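Local coordinates for putative branched-chain amino acid transport system substrate-binding protein (PDB 3TX6), which probably binds aromatic acids derived from lignin in the periplasm, such as p-coumarate, and hands them to an ABC transporter for import, at residues V125-E128 with H129-K132; A290-V293 with L294-V297. All blocks are in the same frame, centred on the assembly; numbering follows the deposited sequence.

Contact 1. Residues V125-E128 with H129-K132; sequences VLYE and HMKK
Met130 N gives a hydrogen bond to Leu126 O (3.0 Å, N-H...O angle 162°) and Lys131 N one to Tyr127 O (3.0 Å), both i to i+4, while the bond from His129 N to Val125 O is weak at 3.4 Å, so the last turn of helix 119-130 runs through both segments before the chain leaves it. Tyr127 and Met130 carry the side-chain contact, in the conformer described, one of two modelled for the selenomethionine. They lie side by side and point the same way. The selenium SE sits beside the ring, 5.4 Å from its centroid and 75° off the normal, and the methyl CE, close to the ring plane, meets the edge at CD1 (4.1 Å). With CG of Met130 anti to its carbonyl carbon (chi1 -68°) and the chain extended beyond it, the selenoether runs back along the helix to Tyr127, and CG of Met130 passes 3.3 Å from Leu126 O. The polar ends find partners elsewhere: Tyr127 OH bonds to Asp154 of helix 146-161, whose Trp151 and Leu155 also touch the tyrosine side chain, and His129 ND1 bonds to Tyr220 of strand 218-221. At the chain's exit from the helix, Lys131 lays its CG 3.4 Å from Tyr127 O, then folds through two bends before NZ reaches the carbonyls of Ile135 and Gly163. Lys132 N closes a tighter turn on His129 O (3.0 Å). This is a Met-aromatic contact of the edge type in the C-terminal turn of a helix, on the flank of a lobe of the periplasmic binding protein fold.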
loop_
_atom_site.group_PDB
_atom_site.type_symbol
_atom_site.label_atom_id
_atom_site.label_comp_id
_atom_site.label_asym_id
_atom_site.label_seq_id
_atom_site.Cartn_x
_atom_site.Cartn_y
_atom_site.Cartn_z
ATOM N N VAL A 125 0.993 -13.072 -7.863
ATOM C CA VAL A 125 1.775 -13.894 -6.940
ATOM C C VAL A 125 0.848 -14.840 -6.177
ATOM O O VAL A 125 1.182 -15.995 -5.901
ATOM C CB VAL A 125 2.774 -13.079 -6.051
ATOM C CG1 VAL A 125 2.128 -12.438 -4.808
ATOM C CG2 VAL A 125 3.936 -13.949 -5.648
ATOM N N LEU A 126 -0.340 -14.397 -5.844
ATOM C CA LEU A 126 -1.299 -15.251 -5.150
ATOM C C LEU A 126 -1.860 -16.334 -6.052
ATOM O O LEU A 126 -1.942 -17.502 -5.653
ATOM C CB LEU A 126 -2.450 -14.427 -4.602
ATOM C CG LEU A 126 -2.116 -13.349 -3.538
ATOM C CD1 LEU A 126 -3.375 -12.516 -3.231
ATOM C CD2 LEU A 126 -1.542 -13.986 -2.274
ATOM N N TYR A 127 -2.252 -15.959 -7.263
ATOM C CA TYR A 127 -2.835 -16.938 -8.192
ATOM C C TYR A 127 -1.788 -17.985 -8.639
ATOM O O TYR A 127 -2.132 -19.142 -8.861
ATOM C CB TYR A 127 -3.496 -16.297 -9.418
ATOM C CG TYR A 127 -4.329 -15.049 -9.136
ATOM C CD1 TYR A 127 -5.079 -14.947 -7.985
ATOM C CD2 TYR A 127 -4.364 -13.975 -10.031
ATOM C CE1 TYR A 127 -5.788 -13.801 -7.692
ATOM C CE2 TYR A 127 -5.096 -12.830 -9.751
ATOM C CZ TYR A 127 -5.789 -12.749 -8.570
ATOM O OH TYR A 127 -6.524 -11.628 -8.223
ATOM N N GLU A 128 -0.547 -17.573 -8.808
ATOM C CA GLU A 128 0.530 -18.499 -9.158
ATOM C C GLU A 128 0.620 -19.582 -8.115
ATOM O O GLU A 128 0.741 -20.753 -8.443
ATOM C CB GLU A 128 1.891 -17.811 -9.315
ATOM C CG GLU A 128 2.043 -17.053 -10.635
ATOM C CD GLU A 128 3.338 -16.239 -10.747
ATOM O OE1 GLU A 128 4.017 -16.031 -9.709
ATOM O OE2 GLU A 128 3.676 -15.806 -11.887
ATOM N N HIS A 129 0.615 -19.170 -6.841
ATOM C CA HIS A 129 0.620 -20.116 -5.754
ATOM C C HIS A 129 -0.569 -21.018 -5.761
ATOM O O HIS A 129 -0.412 -22.247 -5.562
ATOM C CB HIS A 129 0.727 -19.391 -4.431
ATOM C CG HIS A 129 0.871 -20.300 -3.270
ATOM N ND1 HIS A 129 -0.189 -20.831 -2.627
ATOM C CD2 HIS A 129 2.016 -20.788 -2.640
ATOM C CE1 HIS A 129 0.272 -21.638 -1.628
ATOM N NE2 HIS A 129 1.615 -21.571 -1.622
HETATM N N MSE A 130 -1.761 -20.459 -5.982
HETATM C CA MSE A 130 -2.981 -21.269 -6.082
HETATM C C MSE A 130 -2.752 -22.388 -7.088
HETATM O O MSE A 130 -2.982 -23.544 -6.780
HETATM C CB MSE A 130 -4.195 -20.393 -6.441
HETATM C CG MSE A 130 -4.655 -19.394 -5.349
HETATM SE SE MSE A 130 -6.208 -18.392 -6.060
HETATM C CE MSE A 130 -6.182 -16.992 -4.641
ATOM N N LYS A 131 -2.240 -22.064 -8.275
ATOM C CA LYS A 131 -2.100 -23.048 -9.353
ATOM C C LYS A 131 -0.921 -24.026 -9.200
ATOM O O LYS A 131 -0.681 -24.905 -10.063
ATOM C CB LYS A 131 -2.036 -22.377 -10.721
ATOM C CG LYS A 131 -3.251 -21.523 -11.079
ATOM C CD LYS A 131 -4.615 -22.213 -10.936
ATOM C CE LYS A 131 -4.747 -23.482 -11.787
ATOM N NZ LYS A 131 -6.016 -24.224 -11.516
ATOM N N LYS A 132 -0.184 -23.869 -8.120
ATOM C CA LYS A 132 0.810 -24.814 -7.705
ATOM C C LYS A 132 0.271 -25.681 -6.553
ATOM O O LYS A 132 0.913 -26.672 -6.164
ATOM C CB LYS A 132 2.111 -24.076 -7.316
ATOM C CG LYS A 132 2.986 -23.652 -8.515
ATOM C CD LYS A 132 4.308 -24.441 -8.588
ATOM C CE LYS A 132 4.407 -25.388 -9.788
ATOM N NZ LYS A 132 3.727 -26.725 -9.709
#

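Contact 2. Residues A290-V293 with L294-V297; sequences AFKV and LERV
Phe291 and Leu294 meet on the buried side of helix 282-304, where CD1 of the leucine comes obliquely to within 4.4 Å of CD2 of the ring. Beneath them the backbone is firmly tied: Glu295 N reaches Phe291 O at 2.8 Å and Leu294 N reaches Ala290 O at 3.0 Å. The side chains of Phe291 and Leu294 both touch Ile10 of strand 8-14, and both also touch strand 72-75, so this face presses on neighbouring parallel strands. One turn on, Val293 and Val297 bring their CG1 methyls to 4.4 Å and both pack against Leu320 of helix 310-322. The carbonyl of Val293 takes a good bond from Val297 N (2.9 Å) and a weak one from Arg296 N, which also bonds weakly to Lys292 O. The polar side is looser. Lys292 and Glu295 run side by side in the same direction, yet NZ and OE2 stay 4.2 Å apart, beyond a salt bridge. Water 1 spans the gap, accepting from Lys292 NZ at 3.1 Å and donating to Glu295 OE2 at 2.5 Å. A bend at chi2 (-63°) turns the lysine chain so that its CD passes alongside OE2, while NZ has its direct salt bridge with Glu266. Arg296, bent at chi2 and chi3, leads away to a salt bridge with Glu323 and a hydrogen bond to Lys324 O. An amphipathic alpha-helix of this kind, apolar toward the sheet and a neighbouring helix and charged on its other side, belongs to the helical layer flanking the strands in each alpha/beta lobe of a periplasmic binding protein.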
loop_
_atom_site.group_PDB
_atom_site.type_symbol
_atom_site.label_atom_id
_atom_site.label_comp_id
_atom_site.label_asym_id
_atom_site.label_seq_id
_atom_site.Cartn_x
_atom_site.Cartn_y
_atom_site.Cartn_z
ATOM N N ALA A 290 8.374 6.817 0.069
ATOM C CA ALA A 290 8.034 8.060 -0.595
ATOM C C ALA A 290 9.184 9.077 -0.440
ATOM O O ALA A 290 9.526 9.834 -1.379
ATOM C CB ALA A 290 6.715 8.638 -0.098
ATOM N N PHE A 291 9.811 9.105 0.730
ATOM C CA PHE A 291 10.977 9.963 0.956
ATOM C C PHE A 291 12.210 9.482 0.229
ATOM O O PHE A 291 13.010 10.314 -0.184
ATOM C CB PHE A 291 11.222 10.193 2.443
ATOM C CG PHE A 291 10.260 11.209 3.057
ATOM C CD1 PHE A 291 8.955 10.841 3.402
ATOM C CD2 PHE A 291 10.663 12.514 3.270
ATOM C CE1 PHE A 291 8.092 11.769 3.941
ATOM C CE2 PHE A 291 9.803 13.440 3.829
ATOM C CZ PHE A 291 8.528 13.074 4.178
ATOM N N LYS A 292 12.398 8.171 0.097
ATOM C CA LYS A 292 13.479 7.659 -0.749
ATOM C C LYS A 292 13.272 8.156 -2.182
ATOM O O LYS A 292 14.235 8.552 -2.842
ATOM C CB LYS A 292 13.555 6.128 -0.714
ATOM C CG LYS A 292 14.038 5.532 0.605
ATOM C CD LYS A 292 15.474 5.962 0.923
ATOM C CE LYS A 292 16.070 5.205 2.090
ATOM N NZ LYS A 292 17.506 5.521 2.417
ATOM N N VAL A 293 12.018 8.195 -2.668
ATOM C CA VAL A 293 11.756 8.754 -4.012
ATOM C C VAL A 293 12.153 10.227 -4.064
ATOM O O VAL A 293 12.814 10.675 -5.022
ATOM C CB VAL A 293 10.293 8.490 -4.468
ATOM C CG1 VAL A 293 9.932 9.306 -5.715
ATOM C CG2 VAL A 293 10.047 7.006 -4.637
ATOM N N LEU A 294 11.741 10.993 -3.040
ATOM C CA LEU A 294 12.138 12.380 -2.949
ATOM C C LEU A 294 13.661 12.589 -2.908
ATOM O O LEU A 294 14.162 13.547 -3.517
ATOM C CB LEU A 294 11.480 13.089 -1.773
ATOM C CG LEU A 294 9.953 13.241 -1.850
ATOM C CD1 LEU A 294 9.454 14.104 -0.680
ATOM C CD2 LEU A 294 9.525 13.789 -3.208
ATOM N N GLU A 295 14.404 11.733 -2.219
ATOM C CA GLU A 295 15.856 11.845 -2.241
ATOM C C GLU A 295 16.459 11.733 -3.657
ATOM O O GLU A 295 17.515 12.301 -3.881
ATOM C CB GLU A 295 16.509 10.793 -1.346
ATOM C CG GLU A 295 16.355 11.055 0.133
ATOM C CD GLU A 295 17.072 9.979 0.938
ATOM O OE1 GLU A 295 18.121 9.441 0.495
ATOM O OE2 GLU A 295 16.625 9.638 2.001
ATOM N N ARG A 296 15.795 11.028 -4.573
ATOM C CA ARG A 296 16.225 10.935 -5.987
ATOM C C ARG A 296 15.732 12.122 -6.804
ATOM O O ARG A 296 16.511 12.703 -7.583
ATOM C CB ARG A 296 15.672 9.668 -6.691
ATOM C CG ARG A 296 16.464 8.432 -6.421
ATOM C CD ARG A 296 17.806 8.412 -7.148
ATOM N NE ARG A 296 17.786 8.331 -8.603
ATOM C CZ ARG A 296 17.719 7.202 -9.334
ATOM N NH1 ARG A 296 17.603 6.006 -8.793
ATOM N NH2 ARG A 296 17.746 7.283 -10.640
ATOM N N VAL A 297 14.447 12.481 -6.661
ATOM C CA VAL A 297 13.881 13.396 -7.634
ATOM C C VAL A 297 14.084 14.873 -7.230
ATOM O O VAL A 297 14.177 15.750 -8.076
ATOM C CB VAL A 297 12.400 13.146 -7.942
ATOM C CG1 VAL A 297 12.168 11.799 -8.623
ATOM C CG2 VAL A 297 11.478 13.368 -6.759
HETATM O O HOH W 1 17.513 8.275 3.851
#

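How the contacts relate
The two contacts belong to separate helices, 119-130 and 282-304, and do not touch: their centres are 33 Å apart and their nearest atoms about 21 Å. Contact 1 packs against strands 218-221 and 242-245 of one sheet, contact 2 against strands 8-14 and 72-75 of the other, which places them on the two lobes of the periplasmic binding protein fold. The bound 3-(4-hydroxy-phenyl)pyruvic acid lies between the lobes, about 11 Å from the side chain of Leu126 and about 12 Å from that of Ala290. Neither side chain therefore touches the ligand; both contacts belong to helices that pack on the sheets of their lobes, at a distance from the ligand.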